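Local coordinates for HepC.19480.a.B1 (Helicobacter pylori, PDB 6MTZ), which is of unknown function but is probably a DHH-family phosphoesterase that hydrolyses phosphate esters at a metal centre, at residues A[9-20]-A[62-72]; A[46-54]-A[72-82]. All blocks are in the same frame, centred on the assembly; numbering follows the deposited sequence.

Contact 1: A[9-20]-A[62-72]; sequences MQVYHLSHIDLD and ESEFLILVSDL
Gln10, Tyr12 and Leu14 hydrogen-bond through their backbones with Glu64, Leu66, Leu68 and Ser70, which places the strands 10-15 and 64-70 side by side and parallel, with 15° between their directions. The ladder alternates direction as parallel strands require: Tyr12 N donates to Leu66 O at 2.9 Å, and Leu68 N to Tyr12 O at 2.8 Å.

Polar side chains form a second set of contacts, on the face carrying His13, Ser15 and Ser70. His13 NE2 and Ser70 OG are hydrogen-bonded at 2.8 Å, the hydroxyl lying at the ring edge; His13 ND1 bonds Ser28 of helix 19-29, so both ring nitrogens are held and the ring rotation is fixed.

These strands are neighbours in the five-stranded parallel sheet of an α/β domain. At their C-terminal ends they run into HIDLD (16-20) and SDL (70-72), which resemble motifs of DHH phosphoesterases, a family whose metal site lies at such strand ends. Three carboxylates converge there: Asp71 OD2 is 3.3 Å from Asp18 OD1, and Asp71 OD1 is 3.5 Å from Asp20 OD2. His103 touches Asp20, and His104 touches Asp71. A water lies between Asp18 OD2 and Asp71 OD2. Asp18 OD1 also accepts from Gly21 N, capping helix 19-29, while Asp20 bonds Ala125 N and Thr126 N.

Apolar contacts occur on both faces. CG of His13 stands opposite its backbone N (chi1 -175°), laying the ring alongside Leu68, whose CD2 makes a CH-pi contact 3.6 Å from the ring centroid and 2° off its normal. On the face of Tyr12 and Leu14, the Tyr12 and Phe65 rings point the same way and meet at their edges, CE1 to CD2, 3.7 Å. The Leu14 and Leu72 side chains cross at about a right angle, Leu72 CD1 lying 3.7 Å from Leu14 CG.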
# COMPACT_ATOMS: atom_id res chain seq x y z
N MET A 9 5.67 20.93 -11.80
CA MET A 9 6.44 20.46 -10.66
C MET A 9 6.01 19.05 -10.27
O MET A 9 4.81 18.77 -10.15
CB MET A 9 6.27 21.39 -9.46
CG MET A 9 6.86 20.82 -8.19
SD MET A 9 6.39 21.79 -6.75
CE MET A 9 4.69 21.29 -6.57
N GLN A 10 6.99 18.18 -10.04
CA GLN A 10 6.72 16.78 -9.75
C GLN A 10 6.66 16.56 -8.25
O GLN A 10 7.61 16.90 -7.53
CB GLN A 10 7.80 15.89 -10.37
CG GLN A 10 7.97 16.12 -11.86
CD GLN A 10 6.76 15.68 -12.67
OE1 GLN A 10 6.14 14.66 -12.36
NE2 GLN A 10 6.42 16.45 -13.71
N VAL A 11 5.56 15.99 -7.78
CA VAL A 11 5.35 15.77 -6.36
C VAL A 11 5.53 14.29 -6.06
O VAL A 11 4.98 13.43 -6.76
CB VAL A 11 3.96 16.25 -5.92
CG1 VAL A 11 3.75 15.95 -4.45
CG2 VAL A 11 3.82 17.75 -6.22
N TYR A 12 6.32 14.00 -5.03
CA TYR A 12 6.50 12.66 -4.50
C TYR A 12 5.96 12.64 -3.08
O TYR A 12 6.50 13.33 -2.21
CB TYR A 12 7.98 12.26 -4.55
CG TYR A 12 8.48 12.14 -5.97
CD1 TYR A 12 8.91 13.27 -6.67
CD2 TYR A 12 8.51 10.92 -6.61
CE1 TYR A 12 9.36 13.16 -7.98
CE2 TYR A 12 8.95 10.80 -7.91
CZ TYR A 12 9.37 11.93 -8.59
OH TYR A 12 9.81 11.81 -9.90
N HIS A 13 4.90 11.86 -2.84
CA HIS A 13 4.17 11.95 -1.58
C HIS A 13 4.21 10.61 -0.85
O HIS A 13 3.50 9.67 -1.23
CB HIS A 13 2.73 12.40 -1.80
CG HIS A 13 1.96 12.63 -0.54
ND1 HIS A 13 0.63 12.99 -0.53
CD2 HIS A 13 2.34 12.54 0.76
CE1 HIS A 13 0.22 13.11 0.72
NE2 HIS A 13 1.24 12.85 1.52
N LEU A 14 4.97 10.57 0.24
CA LEU A 14 5.07 9.40 1.11
C LEU A 14 4.21 9.59 2.35
O LEU A 14 4.34 10.61 3.05
CB LEU A 14 6.53 9.16 1.50
CG LEU A 14 6.76 8.21 2.67
CD1 LEU A 14 6.30 6.79 2.31
CD2 LEU A 14 8.23 8.26 3.14
N SER A 15 3.36 8.60 2.65
CA SER A 15 2.45 8.68 3.79
C SER A 15 2.30 7.31 4.46
O SER A 15 2.73 6.28 3.93
CB SER A 15 1.06 9.21 3.38
OG SER A 15 0.34 9.63 4.53
N HIS A 16 1.66 7.32 5.63
CA HIS A 16 1.43 6.10 6.41
C HIS A 16 0.35 5.26 5.72
O HIS A 16 -0.07 5.55 4.60
CB HIS A 16 1.06 6.47 7.84
CG HIS A 16 1.11 5.33 8.82
ND1 HIS A 16 2.22 4.53 8.96
CD2 HIS A 16 0.21 4.89 9.72
CE1 HIS A 16 1.99 3.63 9.90
NE2 HIS A 16 0.78 3.83 10.38
N ILE A 17 -0.15 4.22 6.39
CA ILE A 17 -1.07 3.28 5.77
C ILE A 17 -2.47 3.27 6.37
O ILE A 17 -3.35 2.61 5.81
CB ILE A 17 -0.51 1.84 5.77
CG1 ILE A 17 -0.16 1.41 7.20
CG2 ILE A 17 0.67 1.72 4.82
CD1 ILE A 17 -0.08 -0.07 7.36
N ASP A 18 -2.74 3.94 7.48
CA ASP A 18 -4.09 3.81 8.04
C ASP A 18 -5.00 4.87 7.40
O ASP A 18 -4.66 5.45 6.37
CB ASP A 18 -4.02 3.89 9.57
CG ASP A 18 -3.37 5.17 10.04
OD1 ASP A 18 -3.05 6.03 9.19
OD2 ASP A 18 -3.18 5.34 11.25
N LEU A 19 -6.15 5.15 8.01
CA LEU A 19 -7.08 6.12 7.43
C LEU A 19 -6.45 7.51 7.32
O LEU A 19 -6.54 8.17 6.28
CB LEU A 19 -8.37 6.19 8.27
CG LEU A 19 -9.31 7.37 7.96
CD1 LEU A 19 -9.89 7.25 6.57
CD2 LEU A 19 -10.46 7.50 8.95
N ASP A 20 -5.83 7.99 8.41
CA ASP A 20 -5.13 9.27 8.35
C ASP A 20 -4.07 9.25 7.26
O ASP A 20 -3.97 10.17 6.44
CB ASP A 20 -4.51 9.59 9.73
CG ASP A 20 -4.12 11.08 9.89
OD1 ASP A 20 -4.47 11.91 9.04
OD2 ASP A 20 -3.46 11.41 10.91
N GLU A 62 12.56 16.28 -15.30
CA GLU A 62 11.98 17.53 -14.84
C GLU A 62 12.95 18.25 -13.91
O GLU A 62 13.98 17.70 -13.51
CB GLU A 62 10.64 17.29 -14.15
CG GLU A 62 9.66 16.44 -14.96
CD GLU A 62 9.01 17.22 -16.09
OE1 GLU A 62 8.84 18.44 -15.94
OE2 GLU A 62 8.67 16.60 -17.12
N SER A 63 12.61 19.49 -13.54
CA SER A 63 13.54 20.33 -12.79
C SER A 63 13.00 20.85 -11.46
O SER A 63 13.80 21.32 -10.64
CB SER A 63 13.98 21.53 -13.64
OG SER A 63 12.88 22.38 -13.93
N GLU A 64 11.70 20.77 -11.20
CA GLU A 64 11.12 21.25 -9.95
C GLU A 64 10.45 20.09 -9.23
O GLU A 64 9.66 19.36 -9.84
CB GLU A 64 10.10 22.37 -10.20
CG GLU A 64 10.60 23.49 -11.13
CD GLU A 64 11.48 24.50 -10.42
OE1 GLU A 64 11.51 24.50 -9.18
OE2 GLU A 64 12.16 25.29 -11.12
N PHE A 65 10.74 19.93 -7.94
CA PHE A 65 10.29 18.77 -7.20
C PHE A 65 9.85 19.15 -5.79
O PHE A 65 10.46 20.02 -5.16
CB PHE A 65 11.40 17.71 -7.10
CG PHE A 65 11.86 17.21 -8.43
CD1 PHE A 65 12.92 17.82 -9.09
CD2 PHE A 65 11.25 16.12 -9.03
CE1 PHE A 65 13.35 17.36 -10.31
CE2 PHE A 65 11.68 15.66 -10.26
CZ PHE A 65 12.73 16.28 -10.90
N LEU A 66 8.82 18.46 -5.30
CA LEU A 66 8.37 18.59 -3.92
C LEU A 66 8.28 17.20 -3.30
O LEU A 66 7.47 16.38 -3.74
CB LEU A 66 7.02 19.29 -3.83
CG LEU A 66 6.39 19.19 -2.43
CD1 LEU A 66 7.15 20.08 -1.44
CD2 LEU A 66 4.91 19.56 -2.48
N ILE A 67 9.09 16.95 -2.28
CA ILE A 67 8.99 15.73 -1.49
C ILE A 67 8.09 16.03 -0.30
O ILE A 67 8.39 16.90 0.52
CB ILE A 67 10.37 15.24 -1.03
CG1 ILE A 67 11.26 14.97 -2.22
CG2 ILE A 67 10.21 13.99 -0.17
CD1 ILE A 67 12.61 14.36 -1.84
N LEU A 68 6.97 15.32 -0.23
CA LEU A 68 5.95 15.54 0.80
C LEU A 68 5.82 14.27 1.62
O LEU A 68 5.58 13.19 1.06
CB LEU A 68 4.61 15.92 0.16
CG LEU A 68 3.47 16.23 1.13
CD1 LEU A 68 3.77 17.51 1.92
CD2 LEU A 68 2.12 16.31 0.42
N VAL A 69 5.99 14.39 2.94
CA VAL A 69 5.95 13.26 3.86
C VAL A 69 4.94 13.58 4.95
O VAL A 69 5.06 14.61 5.62
CB VAL A 69 7.34 12.96 4.47
CG1 VAL A 69 7.30 11.70 5.33
CG2 VAL A 69 8.41 12.84 3.37
N SER A 70 3.96 12.70 5.14
CA SER A 70 2.85 12.96 6.04
C SER A 70 2.59 11.74 6.91
O SER A 70 2.67 10.60 6.43
CB SER A 70 1.57 13.32 5.28
OG SER A 70 1.30 12.34 4.29
N ASP A 71 2.29 11.99 8.19
CA ASP A 71 1.81 10.99 9.14
C ASP A 71 2.87 9.95 9.49
O ASP A 71 2.55 8.82 9.87
CB ASP A 71 0.55 10.29 8.60
CG ASP A 71 -0.27 9.64 9.70
OD1 ASP A 71 -0.21 10.14 10.86
OD2 ASP A 71 -0.95 8.63 9.40
N LEU A 72 4.13 10.31 9.34
CA LEU A 72 5.24 9.44 9.69
C LEU A 72 6.24 10.27 10.47
O LEU A 72 6.44 11.45 10.18
CB LEU A 72 5.90 8.86 8.45
CG LEU A 72 5.04 7.95 7.56
CD1 LEU A 72 5.59 7.97 6.15
CD2 LEU A 72 5.01 6.52 8.09
O HOH W 1 -1.69 7.53 11.68

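Contact 2: A[46-54]-A[72-82]; sequences VSARIYEIL and LNLNLNEAEYL
Val46 and Leu72 meet end to end, CG2 to CD2, 3.9 Å, while the other branch of Val46, CG1, meets Leu74 CD2 at 3.6 Å. The two methyls of Val46 thus touch different leucines of the loop leading into helix 76-85. One turn on, Ile50 points its two branches apart: CD1 follows CG1 toward Leu74 and Glu78, and CG2, opposite the backbone N, meets Leu82 CD1 at 3.8 Å, the two side chains crossing at about a right angle.

Ile50 and Glu78 run antiparallel alongside one another, Glu78 OE1 lying 3.2 Å from Ile50 CD1. The bend at chi2 (-57°) turns the Glu78 carboxylate along the helix direction, with OE2 2.9 Å from Ser47 OG. A water lies 2.7 Å from Ser47 O. Asn75 OD1 accepts from Glu78 N as the N-cap of helix 76-85.

Leu54 and Tyr81 also point in opposite directions, CD1 lying 3.6 Å from Tyr81 CE2. Ile50 CG2 comes to the edge of that same ring, whose OH approaches the edge of Tyr51.

The axes of segments 46-54 and 76-82 run parallel, 1° apart and 11.2 Å at closest approach. Their helices are beta-alpha-beta crossovers on one face of the parallel sheet: 43-59 joins strand 35-39 to 64-70, and 76-85 joins 64-70 to 95-102. Ile53 packs on strands 10-15 and 35-39, and Leu74 and Leu82 on strand 95-102.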
# COMPACT_ATOMS: atom_id res chain seq x y z
N VAL A 46 9.82 2.78 5.68
CA VAL A 46 9.95 4.23 5.49
C VAL A 46 11.26 4.56 4.80
O VAL A 46 11.30 5.35 3.84
CB VAL A 46 9.82 4.97 6.83
CG1 VAL A 46 10.15 6.45 6.65
CG2 VAL A 46 8.42 4.81 7.41
N SER A 47 12.36 3.95 5.26
CA SER A 47 13.66 4.19 4.64
C SER A 47 13.67 3.71 3.20
O SER A 47 14.24 4.37 2.32
CB SER A 47 14.76 3.50 5.44
OG SER A 47 14.94 4.16 6.68
N ALA A 48 13.02 2.57 2.93
CA ALA A 48 12.97 2.08 1.55
C ALA A 48 12.26 3.08 0.65
O ALA A 48 12.72 3.36 -0.46
CB ALA A 48 12.28 0.72 1.49
N ARG A 49 11.14 3.64 1.11
CA ARG A 49 10.42 4.59 0.28
C ARG A 49 11.22 5.87 0.08
O ARG A 49 11.16 6.47 -0.99
CB ARG A 49 9.04 4.89 0.87
CG ARG A 49 8.14 3.66 1.16
CD ARG A 49 7.87 2.77 -0.07
NE ARG A 49 7.14 1.56 0.30
CZ ARG A 49 7.26 0.38 -0.32
NH1 ARG A 49 8.07 0.25 -1.35
NH2 ARG A 49 6.56 -0.67 0.10
N ILE A 50 12.01 6.27 1.09
CA ILE A 50 12.81 7.48 0.92
C ILE A 50 13.89 7.25 -0.13
O ILE A 50 14.16 8.11 -0.97
CB ILE A 50 13.38 7.94 2.27
CG1 ILE A 50 12.27 8.56 3.12
CG2 ILE A 50 14.49 8.96 2.08
CD1 ILE A 50 12.60 8.68 4.58
N TYR A 51 14.47 6.05 -0.13
CA TYR A 51 15.43 5.70 -1.17
C TYR A 51 14.77 5.69 -2.54
O TYR A 51 15.31 6.24 -3.51
CB TYR A 51 16.07 4.35 -0.86
CG TYR A 51 17.01 3.85 -1.93
CD1 TYR A 51 18.35 4.21 -1.93
CD2 TYR A 51 16.55 3.02 -2.95
CE1 TYR A 51 19.22 3.75 -2.91
CE2 TYR A 51 17.41 2.56 -3.94
CZ TYR A 51 18.74 2.93 -3.91
OH TYR A 51 19.60 2.47 -4.89
N GLU A 52 13.60 5.05 -2.65
CA GLU A 52 12.85 5.03 -3.90
C GLU A 52 12.59 6.43 -4.43
O GLU A 52 12.71 6.69 -5.63
CB GLU A 52 11.51 4.34 -3.70
CG GLU A 52 11.48 2.86 -3.88
CD GLU A 52 10.08 2.33 -3.61
OE1 GLU A 52 9.92 1.53 -2.67
OE2 GLU A 52 9.14 2.74 -4.31
N ILE A 53 12.19 7.34 -3.54
CA ILE A 53 11.83 8.70 -3.95
C ILE A 53 13.06 9.45 -4.44
O ILE A 53 13.04 10.07 -5.51
CB ILE A 53 11.12 9.43 -2.79
CG1 ILE A 53 9.68 8.93 -2.68
CG2 ILE A 53 11.16 10.94 -3.00
CD1 ILE A 53 8.97 9.35 -1.41
N LEU A 54 14.17 9.38 -3.69
CA LEU A 54 15.39 10.07 -4.11
C LEU A 54 15.93 9.47 -5.40
O LEU A 54 16.49 10.19 -6.24
CB LEU A 54 16.44 10.00 -3.00
CG LEU A 54 16.16 10.73 -1.69
CD1 LEU A 54 17.14 10.30 -0.62
CD2 LEU A 54 16.22 12.21 -1.90
N LEU A 72 4.13 10.31 9.34
CA LEU A 72 5.24 9.44 9.69
C LEU A 72 6.24 10.27 10.47
O LEU A 72 6.44 11.45 10.18
CB LEU A 72 5.90 8.86 8.45
CG LEU A 72 5.04 7.95 7.56
CD1 LEU A 72 5.59 7.97 6.15
CD2 LEU A 72 5.01 6.52 8.09
N ASN A 73 6.87 9.67 11.47
CA ASN A 73 7.99 10.34 12.10
C ASN A 73 9.27 9.64 11.68
O ASN A 73 9.29 8.42 11.51
CB ASN A 73 7.86 10.40 13.63
CG ASN A 73 7.92 9.07 14.29
OD1 ASN A 73 7.22 8.14 13.90
ND2 ASN A 73 8.73 8.98 15.34
N LEU A 74 10.31 10.43 11.46
CA LEU A 74 11.61 9.92 11.07
C LEU A 74 12.53 9.95 12.28
O LEU A 74 12.41 10.83 13.14
CB LEU A 74 12.21 10.75 9.93
CG LEU A 74 11.32 11.01 8.70
CD1 LEU A 74 12.01 11.96 7.71
CD2 LEU A 74 10.96 9.71 8.01
N ASN A 75 13.43 8.97 12.37
CA ASN A 75 14.48 9.12 13.36
C ASN A 75 15.53 10.09 12.83
O ASN A 75 15.53 10.46 11.66
CB ASN A 75 15.11 7.77 13.70
CG ASN A 75 15.26 6.87 12.49
OD1 ASN A 75 16.04 7.17 11.58
ND2 ASN A 75 14.53 5.77 12.49
N LEU A 76 16.43 10.50 13.73
CA LEU A 76 17.42 11.52 13.38
C LEU A 76 18.23 11.09 12.16
O LEU A 76 18.55 11.92 11.30
CB LEU A 76 18.34 11.79 14.56
CG LEU A 76 17.83 12.69 15.69
CD1 LEU A 76 18.87 12.77 16.80
CD2 LEU A 76 17.49 14.09 15.17
N ASN A 77 18.55 9.81 12.08
CA ASN A 77 19.41 9.34 11.00
C ASN A 77 18.72 9.44 9.65
O ASN A 77 19.35 9.84 8.66
CB ASN A 77 19.84 7.90 11.28
CG ASN A 77 20.89 7.43 10.32
OD1 ASN A 77 22.09 7.57 10.56
ND2 ASN A 77 20.45 6.86 9.20
N GLU A 78 17.43 9.10 9.58
CA GLU A 78 16.71 9.20 8.31
C GLU A 78 16.45 10.65 7.92
O GLU A 78 16.49 10.98 6.73
CB GLU A 78 15.39 8.43 8.38
CG GLU A 78 15.50 7.01 7.85
CD GLU A 78 15.99 6.97 6.40
OE1 GLU A 78 15.44 7.71 5.57
OE2 GLU A 78 16.93 6.19 6.10
N ALA A 79 16.18 11.52 8.90
CA ALA A 79 16.03 12.94 8.59
C ALA A 79 17.35 13.52 8.10
O ALA A 79 17.36 14.30 7.14
CB ALA A 79 15.53 13.70 9.82
N GLU A 80 18.47 13.14 8.72
CA GLU A 80 19.78 13.56 8.24
C GLU A 80 20.04 13.06 6.83
O GLU A 80 20.52 13.81 5.97
CB GLU A 80 20.88 13.06 9.18
CG GLU A 80 21.26 14.02 10.31
CD GLU A 80 21.78 15.35 9.81
OE1 GLU A 80 22.21 15.44 8.63
OE2 GLU A 80 21.77 16.33 10.59
N TYR A 81 19.73 11.78 6.58
CA TYR A 81 19.98 11.21 5.26
C TYR A 81 19.20 11.95 4.19
O TYR A 81 19.73 12.26 3.12
CB TYR A 81 19.61 9.72 5.26
CG TYR A 81 19.67 9.05 3.90
CD1 TYR A 81 20.87 8.59 3.38
CD2 TYR A 81 18.51 8.85 3.16
CE1 TYR A 81 20.93 7.97 2.14
CE2 TYR A 81 18.56 8.22 1.92
CZ TYR A 81 19.77 7.78 1.42
OH TYR A 81 19.81 7.16 0.19
N LEU A 82 17.93 12.25 4.47
CA LEU A 82 17.10 12.99 3.53
C LEU A 82 17.70 14.35 3.22
O LEU A 82 17.91 14.71 2.05
CB LEU A 82 15.71 13.13 4.11
CG LEU A 82 14.53 13.50 3.22
CD1 LEU A 82 14.62 12.78 1.89
CD2 LEU A 82 13.29 13.10 3.97
O HOH W 2 16.41 5.99 2.74

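Contact 1 pairs two central strands, and contact 2 pairs two helices lying over one face of their sheet; the centres are about 12 Å apart. Chain order explains the closeness: helix 43-59 leads into strand 64-70, which leads into helix 76-85. Helix and sheet interlock through Leu14 CD1, 3.6 Å from Arg49 CB, and Ile53, whose CG2 is 3.8 Å from Tyr12 CB and 3.9 Å from Ile67 CD1. Leu72 belongs to both contacts. The aspartate cluster of contact 1, the probable active-site region, lies at the strand ends, whereas contact 2 is helix packing with no part in that cluster.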